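Local coordinates for protein DR hemagglutinin structural subunit (PDB 2W5P) that builds the fimbrial Dr adhesin of uropathogenic Escherichia coli, binding the Dr blood group antigen, agglutinating human erythrocytes and mediating adherence to the upper urinary tract, at residues T13-T18 with G144-K149; L82-N87 with G136-T141; V93-T98 with I122-D127. The protein carries 1 engineered substitution. All blocks are in the same frame, centred on the assembly; numbering follows the deposited sequence. Where two conformers were deposited one is given.

Contact 1 (T13-T18 with G144-K149); sequences TPSGTT and GGYWAK
G144 meets the first segment around the corner at G16, where the chain leaves strand 11-15 for strand 17-26. Its two backbone polar groups reach partners on either side of that corner: N donates to O of T17 (3.0 Å), and O accepts from N of S15 (2.9 Å). One residue of strand 136-148 therefore pairs with both arms of the bend. This antiparallel pairing of the N-terminal strand 11-15 and the following strand 17-26 with the last strand of the chain belongs to the immunoglobulin-like sandwich of the Dr adhesins.

G145 follows in a non-hydrogen-bonded antiparallel pair with P14. With only hydrogens on its CA, G145 sits 3.1 Å, measured from that CA, from O of T13 in a CA-H...O contact.

Y146 forms the hydrogen-bonded pair with T13. N of T13 donates to O of Y146 at 2.8 Å, while N of Y146 returns a bond to O of T13. CG of Y146 is held between its own backbone N and carbonyl carbon (chi1 56°), which lays the ring alongside the T13 side chain. CB of T13 stands over one face, 3.9 Å from the ring centroid and 18° off the normal, a CH-pi contact, and its CG2 packs on OH of Y146 at 3.6 Å. OG1 of T13 turns to a water, which also makes a weak bond to O of Y146.

The four hydrogen bonds across the contact all run from backbone to backbone. OG of S15 bonds to C29 and E27 of the second subunit, and OG1 of T17 to V33 of that subunit. The chemistry thus implies a seam in which main-chain pairing joins the chain ends while S15 and T17, by hydroxyl and backbone, also bind the second subunit.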
loop_
_atom_site.group_PDB
_atom_site.type_symbol
_atom_site.label_atom_id
_atom_site.label_comp_id
_atom_site.label_asym_id
_atom_site.label_seq_id
_atom_site.Cartn_x
_atom_site.Cartn_y
_atom_site.Cartn_z
ATOM N N THR A 13 19.699 16.066 -5.736
ATOM C CA THR A 13 19.117 15.583 -6.976
ATOM C C THR A 13 18.328 14.311 -6.650
ATOM O O THR A 13 18.935 13.311 -6.288
ATOM C CB THR A 13 20.224 15.259 -8.017
ATOM O OG1 THR A 13 20.924 16.450 -8.382
ATOM C CG2 THR A 13 19.641 14.602 -9.236
ATOM N N PRO A 14 16.997 14.341 -6.772
ATOM C CA PRO A 14 16.190 13.141 -6.485
ATOM C C PRO A 14 16.529 12.075 -7.517
ATOM O O PRO A 14 16.609 12.364 -8.726
ATOM C CB PRO A 14 14.717 13.630 -6.655
ATOM C CG PRO A 14 14.791 15.112 -6.543
ATOM C CD PRO A 14 16.150 15.513 -7.073
ATOM N N SER A 15 16.889 10.882 -7.037
ATOM C CA SER A 15 17.259 9.819 -7.962
ATOM C C SER A 15 17.270 8.524 -7.207
ATOM O O SER A 15 18.297 8.142 -6.665
ATOM C CB SER A 15 18.640 10.077 -8.618
ATOM O OG SER A 15 18.938 9.009 -9.524
ATOM N N GLY A 16 16.078 7.927 -7.068
ATOM C CA GLY A 16 15.912 6.679 -6.342
ATOM C C GLY A 16 14.479 6.593 -5.804
ATOM O O GLY A 16 13.609 7.364 -6.194
ATOM N N THR A 17 14.237 5.604 -4.966
ATOM C CA THR A 17 12.901 5.355 -4.461
ATOM C C THR A 17 12.656 6.041 -3.148
ATOM O O THR A 17 13.592 6.547 -2.480
ATOM C CB THR A 17 12.607 3.842 -4.392
ATOM O OG1 THR A 17 13.588 3.195 -3.543
ATOM C CG2 THR A 17 12.663 3.242 -5.815
ATOM N N THR A 18 11.385 6.078 -2.796
ATOM C CA THR A 18 10.894 6.763 -1.610
ATOM C C THR A 18 10.458 5.714 -0.621
ATOM O O THR A 18 9.696 4.821 -0.966
ATOM C CB THR A 18 9.719 7.667 -1.997
ATOM O OG1 THR A 18 10.188 8.729 -2.833
ATOM C CG2 THR A 18 9.036 8.235 -0.788
ATOM N N GLY A 144 15.387 8.865 -2.035
ATOM C CA GLY A 144 16.789 8.659 -2.344
ATOM C C GLY A 144 17.246 9.593 -3.465
ATOM O O GLY A 144 16.471 9.969 -4.332
ATOM N N GLY A 145 18.504 10.005 -3.396
ATOM C CA GLY A 145 19.093 10.861 -4.403
ATOM C C GLY A 145 20.549 11.097 -4.013
ATOM O O GLY A 145 21.133 10.319 -3.254
ATOM N N TYR A 146 21.151 12.126 -4.600
ATOM C CA TYR A 146 22.539 12.430 -4.323
ATOM C C TYR A 146 22.725 13.922 -4.148
ATOM O O TYR A 146 21.853 14.724 -4.525
ATOM C CB TYR A 146 23.490 11.855 -5.367
ATOM C CG TYR A 146 23.231 12.258 -6.814
ATOM C CD1 TYR A 146 22.472 11.437 -7.666
ATOM C CD2 TYR A 146 23.738 13.456 -7.329
ATOM C CE1 TYR A 146 22.265 11.768 -9.000
ATOM C CE2 TYR A 146 23.527 13.802 -8.685
ATOM C CZ TYR A 146 22.824 12.934 -9.510
ATOM O OH TYR A 146 22.573 13.283 -10.818
ATOM N N TRP A 147 23.827 14.263 -3.498
ATOM C CA TRP A 147 24.152 15.626 -3.131
ATOM C C TRP A 147 25.352 16.215 -3.848
ATOM O O TRP A 147 26.266 15.499 -4.260
ATOM C CB TRP A 147 24.457 15.675 -1.633
ATOM C CG TRP A 147 24.911 17.024 -1.185
ATOM C CD1 TRP A 147 26.183 17.527 -1.229
ATOM C CD2 TRP A 147 24.081 18.070 -0.676
ATOM N NE1 TRP A 147 26.189 18.826 -0.782
ATOM C CE2 TRP A 147 24.920 19.167 -0.389
ATOM C CE3 TRP A 147 22.715 18.170 -0.390
ATOM C CZ2 TRP A 147 24.437 20.348 0.155
ATOM C CZ3 TRP A 147 22.235 19.357 0.144
ATOM C CH2 TRP A 147 23.084 20.439 0.372
ATOM N N ALA A 148 25.370 17.547 -3.891
ATOM C CA ALA A 148 26.489 18.347 -4.416
ATOM C C ALA A 148 26.301 19.814 -3.943
ATOM O O ALA A 148 25.163 20.260 -3.819
ATOM C CB ALA A 148 26.531 18.273 -5.946
ATOM N N LYS A 149 27.356 20.571 -3.603
ATOM C CA LYS A 149 28.801 20.274 -3.713
ATOM C C LYS A 149 29.343 18.940 -4.223
ATOM O O LYS A 149 30.357 18.465 -3.680
ATOM C CB LYS A 149 29.526 20.710 -2.438
ATOM C CG LYS A 149 29.262 22.157 -2.060
ATOM C CD LYS A 149 30.221 22.638 -0.949
ATOM C CE LYS A 149 30.461 21.591 0.035
ATOM N NZ LYS A 149 29.213 20.809 0.329
HETATM O O HOH W 1 22.792 17.279 -6.473
#

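Contact 2 (L82-N87 with G136-T141); sequences LISDNN and GNYTLT
Strands 79-84 and 136-148 run antiparallel here, as neighbours in the immunoglobulin-like beta-sandwich of Dr-family adhesins, and strand 79-84 leaves the pairing through a type I turn from S84 to N87. I83 and T139 form the hydrogen-bonded pair: each N reaches the other's O at 2.9 Å. N of D85 adds a bond to O of N137 where the strand ends.

On one face, CE1 of the Y138 ring packs on CB of S84 at 3.7 Å. The isobutyl group of L82 crosses both Y138 and L140 at about a right angle, its CG lying 3.7 Å from CB of L140. On the I83-T139 face, OG1 of T139, set between its backbone N and carbonyl carbon (chi1 66°), donates to a water that in turn donates to O of I83 and OD1 of D85.

At the turn, OG of S84 accepts from N of N86 (3.1 Å), making an ST turn. A second water lies between that OG and OH of Y138, whose hydroxyl also bonds to O of P134.

Leucine packing at one end thus gives way to a hydrated polar turn at the other. Because a single water makes three bonds, tying I83, D85 and T139 together, solvent joins the two segments near the strand end in addition to the direct backbone pairing.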
loop_
_atom_site.group_PDB
_atom_site.type_symbol
_atom_site.label_atom_id
_atom_site.label_comp_id
_atom_site.label_asym_id
_atom_site.label_seq_id
_atom_site.Cartn_x
_atom_site.Cartn_y
_atom_site.Cartn_z
ATOM N N LEU A 82 8.508 12.773 12.391
ATOM C CA LEU A 82 7.390 12.039 11.804
ATOM C C LEU A 82 6.178 12.953 12.040
ATOM O O LEU A 82 6.119 13.688 13.058
ATOM C CB LEU A 82 7.153 10.725 12.538
ATOM C CG LEU A 82 8.006 9.506 12.149
ATOM C CD1 LEU A 82 9.482 9.711 12.631
ATOM C CD2 LEU A 82 7.385 8.159 12.689
ATOM N N ILE A 83 5.283 12.995 11.069
ATOM C CA ILE A 83 4.078 13.827 11.156
ATOM C C ILE A 83 2.869 12.928 11.337
ATOM O O ILE A 83 2.730 11.886 10.667
ATOM C CB ILE A 83 3.907 14.742 9.895
ATOM C CG1 ILE A 83 2.760 15.740 10.091
ATOM C CG2 ILE A 83 3.640 13.928 8.672
ATOM C CD1 ILE A 83 3.043 16.801 11.157
ATOM N N SER A 84 1.983 13.331 12.236
ATOM C CA SER A 84 0.734 12.590 12.461
ATOM C C SER A 84 -0.122 12.689 11.215
ATOM O O SER A 84 0.017 13.630 10.461
ATOM C CB SER A 84 -0.059 13.248 13.598
ATOM O OG SER A 84 -1.308 12.619 13.741
ATOM N N ASP A 85 -1.073 11.764 11.057
ATOM C CA ASP A 85 -2.040 11.822 9.960
ATOM C C ASP A 85 -2.947 13.067 10.126
ATOM O O ASP A 85 -3.580 13.520 9.163
ATOM C CB ASP A 85 -2.935 10.572 9.946
ATOM C CG ASP A 85 -2.221 9.336 9.452
ATOM O OD1 ASP A 85 -1.062 9.425 8.997
ATOM O OD2 ASP A 85 -2.843 8.268 9.477
ATOM N N ASN A 86 -3.048 13.598 11.349
ATOM C CA ASN A 86 -3.867 14.794 11.553
ATOM C C ASN A 86 -3.118 16.016 11.055
ATOM O O ASN A 86 -3.645 17.132 11.031
ATOM C CB ASN A 86 -4.345 14.944 13.012
ATOM C CG ASN A 86 -3.211 15.217 13.998
ATOM O OD1 ASN A 86 -2.171 15.747 13.650
ATOM N ND2 ASN A 86 -3.473 14.948 15.258
ATOM N N ASN A 87 -1.871 15.782 10.660
ATOM C CA ASN A 87 -1.020 16.824 10.114
ATOM C C ASN A 87 -0.691 17.880 11.130
ATOM O O ASN A 87 -0.258 18.969 10.778
ATOM C CB ASN A 87 -1.674 17.467 8.884
ATOM C CG ASN A 87 -0.905 17.190 7.618
ATOM O OD1 ASN A 87 0.154 17.788 7.372
ATOM N ND2 ASN A 87 -1.371 16.209 6.853
ATOM N N GLY A 136 -1.710 7.782 17.738
ATOM C CA GLY A 136 -2.106 8.058 16.356
ATOM C C GLY A 136 -1.106 7.424 15.410
ATOM O O GLY A 136 -0.305 6.605 15.827
ATOM N N ASN A 137 -1.222 7.742 14.122
ATOM C CA ASN A 137 -0.336 7.160 13.107
ATOM C C ASN A 137 0.581 8.236 12.578
ATOM O O ASN A 137 0.159 9.365 12.283
ATOM C CB ASN A 137 -1.131 6.462 11.982
ATOM C CG ASN A 137 -1.831 5.208 12.478
ATOM O OD1 ASN A 137 -1.201 4.184 12.692
ATOM N ND2 ASN A 137 -3.128 5.310 12.722
ATOM N N TYR A 138 1.863 7.940 12.642
ATOM C CA TYR A 138 2.876 8.932 12.325
ATOM C C TYR A 138 3.732 8.447 11.141
ATOM O O TYR A 138 4.007 7.263 11.022
ATOM C CB TYR A 138 3.742 9.160 13.583
ATOM C CG TYR A 138 2.967 9.846 14.741
ATOM C CD1 TYR A 138 3.076 11.230 14.952
ATOM C CD2 TYR A 138 2.142 9.109 15.610
ATOM C CE1 TYR A 138 2.368 11.873 15.986
ATOM C CE2 TYR A 138 1.407 9.753 16.657
ATOM C CZ TYR A 138 1.541 11.146 16.811
ATOM O OH TYR A 138 0.802 11.811 17.745
ATOM N N THR A 139 4.157 9.359 10.282
ATOM C CA THR A 139 4.983 8.963 9.155
ATOM C C THR A 139 6.165 9.882 8.907
ATOM O O THR A 139 6.039 11.104 8.982
ATOM C CB THR A 139 4.126 8.876 7.857
ATOM O OG1 THR A 139 3.682 10.184 7.526
ATOM C CG2 THR A 139 2.894 7.987 8.067
ATOM N N LEU A 140 7.250 9.285 8.410
ATOM C CA LEU A 140 8.420 10.032 7.928
ATOM C C LEU A 140 8.709 9.467 6.533
ATOM O O LEU A 140 8.898 8.248 6.366
ATOM C CB LEU A 140 9.637 9.783 8.833
ATOM C CG LEU A 140 11.053 10.142 8.306
ATOM C CD1 LEU A 140 11.123 11.632 8.071
ATOM C CD2 LEU A 140 12.048 9.776 9.429
ATOM N N THR A 141 8.772 10.346 5.549
ATOM C CA THR A 141 9.002 9.925 4.174
ATOM C C THR A 141 10.357 10.445 3.693
ATOM O O THR A 141 10.607 11.630 3.762
ATOM C CB THR A 141 7.864 10.436 3.276
ATOM O OG1 THR A 141 6.610 9.981 3.805
ATOM C CG2 THR A 141 8.034 9.910 1.819
HETATM O O HOH W 2 1.208 10.760 8.688
HETATM O O HOH W 3 -1.838 12.575 16.467
#

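Contact 3 (V93-T98 with I122-D127); sequences VNIRPT and IGIYVD. With CL8 (chloramphenicol succinate), chain D.
This antiparallel pairing of strands 90-97 and 119-126 in the immunoglobulin-like sandwich has two unlike faces. The tight one is apolar: CB of V93 meets CG2 of I124 at 3.6 Å, CB of I95 meets CG2 of I122 at 3.7 Å, and CD1 of I122 reaches P97. F80, F110 and V54 of the same chain close over these side chains. Four backbone bonds join N94 to Y125 and R96 to G123, two per pair.

The other face carries exposed N94 and R96 and partly exposed Y125. A bend at chi3 (82°) folds the arginine so that its guanidinium lies flat on the Y125 ring, planes 11° apart and centres 4.2 Å apart, a cation-pi stack. CL1 of bound chloramphenicol succinate lies over the opposite face of that ring, toward the rim, so tyrosine is sandwiched between cation and ligand; CL1 also approaches O of I124 at 3.4 Å. Near the strand end OD2 of D127 is paired with K79 in a salt bridge, and N94 is linked to V126 through a water, which accepts from ND2 of N94 at 2.9 Å while donating to O of V126 at 2.8 Å.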
loop_
_atom_site.group_PDB
_atom_site.type_symbol
_atom_site.label_atom_id
_atom_site.label_comp_id
_atom_site.label_asym_id
_atom_site.label_seq_id
_atom_site.Cartn_x
_atom_site.Cartn_y
_atom_site.Cartn_z
ATOM N N VAL A 93 12.794 13.314 15.755
ATOM C CA VAL A 93 13.720 12.197 15.679
ATOM C C VAL A 93 15.080 12.626 15.175
ATOM O O VAL A 93 15.229 13.640 14.463
ATOM C CB VAL A 93 13.159 11.040 14.721
ATOM C CG1 VAL A 93 11.856 10.466 15.258
ATOM C CG2 VAL A 93 12.967 11.552 13.277
ATOM N N ASN A 94 16.056 11.775 15.471
ATOM C CA ASN A 94 17.377 11.866 14.906
ATOM C C ASN A 94 17.491 10.662 14.001
ATOM O O ASN A 94 16.884 9.652 14.268
ATOM C CB ASN A 94 18.425 11.736 16.001
ATOM C CG ASN A 94 18.771 13.058 16.613
ATOM O OD1 ASN A 94 18.968 14.034 15.898
ATOM N ND2 ASN A 94 18.647 13.147 17.930
ATOM N N ILE A 95 18.209 10.797 12.895
ATOM C CA ILE A 95 18.456 9.661 12.026
ATOM C C ILE A 95 19.966 9.513 11.947
ATOM O O ILE A 95 20.689 10.511 11.855
ATOM C CB ILE A 95 17.829 9.805 10.628
ATOM C CG1 ILE A 95 18.297 11.090 9.937
ATOM C CG2 ILE A 95 16.323 9.725 10.725
ATOM C CD1 ILE A 95 17.825 11.226 8.461
ATOM N N ARG A 96 20.436 8.274 12.010
ATOM C CA ARG A 96 21.883 8.006 12.064
ATOM C C ARG A 96 22.169 6.643 11.460
ATOM O O ARG A 96 21.449 5.685 11.763
ATOM C CB ARG A 96 22.306 8.000 13.551
ATOM C CG ARG A 96 23.690 7.379 13.794
ATOM C CD ARG A 96 24.127 7.507 15.244
ATOM N NE ARG A 96 23.556 6.469 16.104
ATOM C CZ ARG A 96 22.639 6.692 17.050
ATOM N NH1 ARG A 96 22.137 7.912 17.234
ATOM N NH2 ARG A 96 22.210 5.689 17.808
ATOM N N PRO A 97 23.207 6.537 10.611
ATOM C CA PRO A 97 23.537 5.240 10.034
ATOM C C PRO A 97 24.072 4.282 11.111
ATOM O O PRO A 97 24.899 4.669 11.955
ATOM C CB PRO A 97 24.662 5.568 9.057
ATOM C CG PRO A 97 25.383 6.772 9.725
ATOM C CD PRO A 97 24.204 7.577 10.242
ATOM N N THR A 98 23.695 3.011 11.012
ATOM C CA THR A 98 24.165 2.027 11.979
ATOM C C THR A 98 25.682 1.787 11.913
ATOM O O THR A 98 26.266 1.341 12.888
ATOM C CB THR A 98 23.389 0.702 11.889
ATOM O OG1 THR A 98 23.687 0.068 10.635
ATOM C CG2 THR A 98 21.835 0.931 12.079
ATOM N N ILE A 122 19.671 3.236 7.996
ATOM C CA ILE A 122 19.505 4.531 8.672
ATOM C C ILE A 122 18.513 4.298 9.820
ATOM O O ILE A 122 17.331 3.987 9.578
ATOM C CB ILE A 122 18.958 5.628 7.705
ATOM C CG1 ILE A 122 19.960 5.957 6.596
ATOM C CG2 ILE A 122 18.592 6.884 8.479
ATOM C CD1 ILE A 122 21.218 6.648 7.062
ATOM N N GLY A 123 19.001 4.338 11.059
ATOM C CA GLY A 123 18.133 4.123 12.209
ATOM C C GLY A 123 17.405 5.441 12.538
ATOM O O GLY A 123 17.972 6.510 12.391
ATOM N N ILE A 124 16.135 5.329 12.930
ATOM C CA ILE A 124 15.325 6.473 13.366
ATOM C C ILE A 124 15.219 6.342 14.893
ATOM O O ILE A 124 14.729 5.304 15.403
ATOM C CB ILE A 124 13.857 6.481 12.766
ATOM C CG1 ILE A 124 13.833 6.272 11.240
ATOM C CG2 ILE A 124 13.177 7.828 13.103
ATOM C CD1 ILE A 124 14.833 7.141 10.498
ATOM N N TYR A 125 15.577 7.414 15.597
ATOM C CA TYR A 125 15.561 7.443 17.089
ATOM C C TYR A 125 14.815 8.677 17.600
ATOM O O TYR A 125 14.920 9.738 17.018
ATOM C CB TYR A 125 17.012 7.484 17.638
ATOM C CG TYR A 125 17.899 6.370 17.115
ATOM C CD1 TYR A 125 17.977 5.133 17.787
ATOM C CD2 TYR A 125 18.655 6.537 15.959
ATOM C CE1 TYR A 125 18.798 4.082 17.300
ATOM C CE2 TYR A 125 19.438 5.473 15.437
ATOM C CZ TYR A 125 19.474 4.242 16.117
ATOM O OH TYR A 125 20.230 3.195 15.607
ATOM N N VAL A 126 14.106 8.533 18.721
ATOM C CA VAL A 126 13.391 9.654 19.344
ATOM C C VAL A 126 14.431 10.723 19.765
ATOM O O VAL A 126 15.460 10.423 20.390
ATOM C CB VAL A 126 12.561 9.167 20.585
ATOM C CG1 VAL A 126 11.895 10.339 21.267
ATOM C CG2 VAL A 126 11.482 8.090 20.159
ATOM N N ASP A 127 14.162 11.966 19.405
ATOM C CA ASP A 127 15.062 13.072 19.735
ATOM C C ASP A 127 14.385 13.877 20.862
ATOM O O ASP A 127 13.545 14.735 20.597
ATOM C CB ASP A 127 15.257 13.949 18.475
ATOM C CG ASP A 127 16.130 15.157 18.729
ATOM O OD1 ASP A 127 16.746 15.221 19.804
ATOM O OD2 ASP A 127 16.173 16.053 17.864
HETATM C C1 CL8 D . 17.491 1.005 14.888
HETATM CL CL1 CL8 D . 16.429 2.447 14.977
HETATM CL CL2 CL8 D . 18.095 0.688 13.216
HETATM C C2 CL8 D . 16.598 -0.172 15.394
HETATM O O2 CL8 D . 15.556 -0.483 14.769
HETATM N N2 CL8 D . 17.020 -0.689 16.492
HETATM O O HOH W 4 18.095 10.754 19.496
#

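Overall arrangement
Contacts 1 and 2 both use strand 136-148, taking its end and its beginning, with centres about 23 Å apart; CG2 of T18 still touches CG2 of T141 between them. Both are mostly buried. Contact 3 lies closest to the middle of the chain, about 7 Å from its centre, yet is only partly buried, with N94 and R96 on an exposed face; it is nested in sequence within the loops closed by the other two. Its aliphatic face continues into contact 2, where L82 packs on V93 and on CG2 of I124. Chemistry follows place: contact 1 gives the hydroxyls of S15 and T17 to a second subunit, contact 2 ends in a hydrated turn, and contact 3 offers an aromatic ring to a ligand.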